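PDB 1XQI: nucleoside diphosphate kinase from Pyrobaculum aerophilum, which probably makes nucleoside triphosphates other than ATP by moving the ATP gamma phosphate to nucleoside diphosphates through a phosphorylated enzyme intermediate. Local coordinates for residues A[16-21]-A[172-177]. The protein carries 6 engineered substitutions. Sequence-based numbering, arbitrary orientation.
Sequences EKTLLI and HASDSP
His172 and Ile21 face each other as an antiparallel hydrogen-bonded pair: Ile21 N reaches His172 O at 2.9 Å and His172 N returns to Ile21 O at 3.1 Å. His172 projects onto the sheet face it shares with Leu19 and Ile21, and with CG anti to the backbone N (chi1 161°) its imidazole extends toward Leu19. Leu19 CD1 lies at the ring edge, near its plane, 4.3 Å from His172 CD2; Ile21 CD1 approaches obliquely, 4.0 Å from His172 CD2. His172 NE2 hydrogen-bonds Glu183 OE2 of helix 177-187, which also takes the hydroxyl of Ser174; one carboxylate oxygen thus links His172 and Ser174 and helps to hold the ring's orientation. Where the strand ends, Ser174 N still bonds Leu19 O, 3.1 Å, in the carbonyl plane, while Ser174 OG replaces a backbone acceptor and receives a weak bond from Leu19 N, 3.3 Å. A water bridges Thr18 OG1 and Ser174 O. Further along the chain, Ser176 OG caps helix 177-187 through its bond to Glu179 N. The short strand 171-173 thus edges strand 17-22 in the four-stranded antiparallel sheet of the ferredoxin fold, presenting the predicted phosphohistidine of the NDP kinase active site beside Lys23.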
loop_
_atom_site.group_PDB
_atom_site.type_symbol
_atom_site.label_atom_id
_atom_site.label_comp_id
_atom_site.label_asym_id
_atom_site.label_seq_id
_atom_site.Cartn_x
_atom_site.Cartn_y
_atom_site.Cartn_z
ATOM N N GLU A 16 -11.084 -12.976 -11.944
ATOM C CA GLU A 16 -9.639 -13.138 -12.162
ATOM C C GLU A 16 -8.794 -12.076 -11.418
ATOM O O GLU A 16 -9.242 -10.954 -11.186
ATOM C CB GLU A 16 -9.396 -13.125 -13.688
ATOM C CG GLU A 16 -7.985 -12.851 -14.162
ATOM C CD GLU A 16 -7.789 -13.062 -15.677
ATOM O OE1 GLU A 16 -8.511 -13.885 -16.284
ATOM O OE2 GLU A 16 -6.901 -12.404 -16.282
ATOM N N LYS A 17 -7.586 -12.453 -11.021
ATOM C CA LYS A 17 -6.728 -11.644 -10.175
ATOM C C LYS A 17 -5.364 -11.651 -10.793
ATOM O O LYS A 17 -5.012 -12.578 -11.528
ATOM C CB LYS A 17 -6.570 -12.298 -8.810
ATOM C CG LYS A 17 -7.618 -11.964 -7.841
ATOM C CD LYS A 17 -7.350 -12.584 -6.492
ATOM C CE LYS A 17 -8.357 -13.664 -6.186
ATOM N NZ LYS A 17 -7.847 -14.941 -6.675
ATOM N N THR A 18 -4.538 -10.684 -10.459
ATOM C CA THR A 18 -3.170 -10.725 -10.958
ATOM C C THR A 18 -2.232 -10.100 -9.945
ATOM O O THR A 18 -2.671 -9.366 -9.073
ATOM C CB THR A 18 -3.045 -10.037 -12.345
ATOM O OG1 THR A 18 -1.744 -10.288 -12.897
ATOM C CG2 THR A 18 -3.338 -8.506 -12.231
ATOM N N LEU A 19 -0.948 -10.403 -10.049
ATOM C CA LEU A 19 0.019 -9.888 -9.102
ATOM C C LEU A 19 0.846 -8.815 -9.797
ATOM O O LEU A 19 1.413 -9.040 -10.899
ATOM C CB LEU A 19 0.920 -11.040 -8.639
ATOM C CG LEU A 19 1.944 -10.942 -7.497
ATOM C CD1 LEU A 19 3.108 -10.071 -7.855
ATOM C CD2 LEU A 19 1.275 -10.467 -6.223
ATOM N N LEU A 20 0.930 -7.662 -9.144
ATOM C CA LEU A 20 1.774 -6.577 -9.597
ATOM C C LEU A 20 2.787 -6.203 -8.514
ATOM O O LEU A 20 2.432 -6.081 -7.352
ATOM C CB LEU A 20 0.912 -5.363 -10.011
ATOM C CG LEU A 20 1.818 -4.263 -10.579
ATOM C CD1 LEU A 20 1.834 -4.138 -12.135
ATOM C CD2 LEU A 20 1.493 -2.970 -9.872
ATOM N N ILE A 21 4.050 -6.016 -8.902
ATOM C CA ILE A 21 5.114 -5.575 -7.968
ATOM C C ILE A 21 5.686 -4.246 -8.418
ATOM O O ILE A 21 6.157 -4.136 -9.553
ATOM C CB ILE A 21 6.305 -6.555 -7.931
ATOM C CG1 ILE A 21 5.785 -7.986 -7.697
ATOM C CG2 ILE A 21 7.347 -6.092 -6.869
ATOM C CD1 ILE A 21 6.851 -9.046 -7.645
ATOM N N HIS A 172 6.654 -5.654 -12.250
ATOM C CA HIS A 172 6.441 -7.012 -12.725
ATOM C C HIS A 172 4.954 -7.332 -12.640
ATOM O O HIS A 172 4.333 -7.122 -11.585
ATOM C CB HIS A 172 7.179 -8.022 -11.844
ATOM C CG HIS A 172 6.662 -9.423 -11.982
ATOM N ND1 HIS A 172 7.161 -10.312 -12.906
ATOM C CD2 HIS A 172 5.673 -10.084 -11.324
ATOM C CE1 HIS A 172 6.514 -11.460 -12.813
ATOM N NE2 HIS A 172 5.608 -11.352 -11.859
ATOM N N ALA A 173 4.402 -7.842 -13.729
ATOM C CA ALA A 173 3.013 -8.240 -13.823
ATOM C C ALA A 173 2.952 -9.718 -14.208
ATOM O O ALA A 173 3.759 -10.172 -15.053
ATOM C CB ALA A 173 2.263 -7.404 -14.863
ATOM N N SER A 174 2.005 -10.465 -13.607
ATOM C CA SER A 174 1.834 -11.844 -13.974
ATOM C C SER A 174 1.526 -11.869 -15.459
ATOM O O SER A 174 0.823 -10.988 -15.974
ATOM C CB SER A 174 0.729 -12.526 -13.182
ATOM O OG SER A 174 1.001 -12.496 -11.786
ATOM N N ASP A 175 2.105 -12.855 -16.144
ATOM C CA ASP A 175 2.031 -12.905 -17.587
ATOM C C ASP A 175 1.034 -13.914 -18.009
ATOM O O ASP A 175 0.960 -14.173 -19.185
ATOM C CB ASP A 175 3.395 -13.211 -18.255
ATOM C CG ASP A 175 3.814 -14.704 -18.122
ATOM O OD1 ASP A 175 4.810 -15.093 -18.791
ATOM O OD2 ASP A 175 3.161 -15.486 -17.353
ATOM N N SER A 176 0.320 -14.520 -17.064
ATOM C CA SER A 176 -0.798 -15.457 -17.373
ATOM C C SER A 176 -1.557 -15.772 -16.088
ATOM O O SER A 176 -0.932 -15.712 -15.026
ATOM C CB SER A 176 -0.290 -16.773 -18.008
ATOM O OG SER A 176 0.323 -17.601 -17.045
ATOM N N PRO A 177 -2.887 -16.123 -16.164
ATOM C CA PRO A 177 -3.625 -16.499 -14.915
ATOM C C PRO A 177 -2.913 -17.607 -14.142
ATOM O O PRO A 177 -2.817 -17.549 -12.919
ATOM C CB PRO A 177 -4.979 -17.015 -15.413
ATOM C CG PRO A 177 -4.888 -17.077 -16.922
ATOM C CD PRO A 177 -3.759 -16.194 -17.357
HETATM O O HOH W 1 -0.737 -9.089 -15.472
#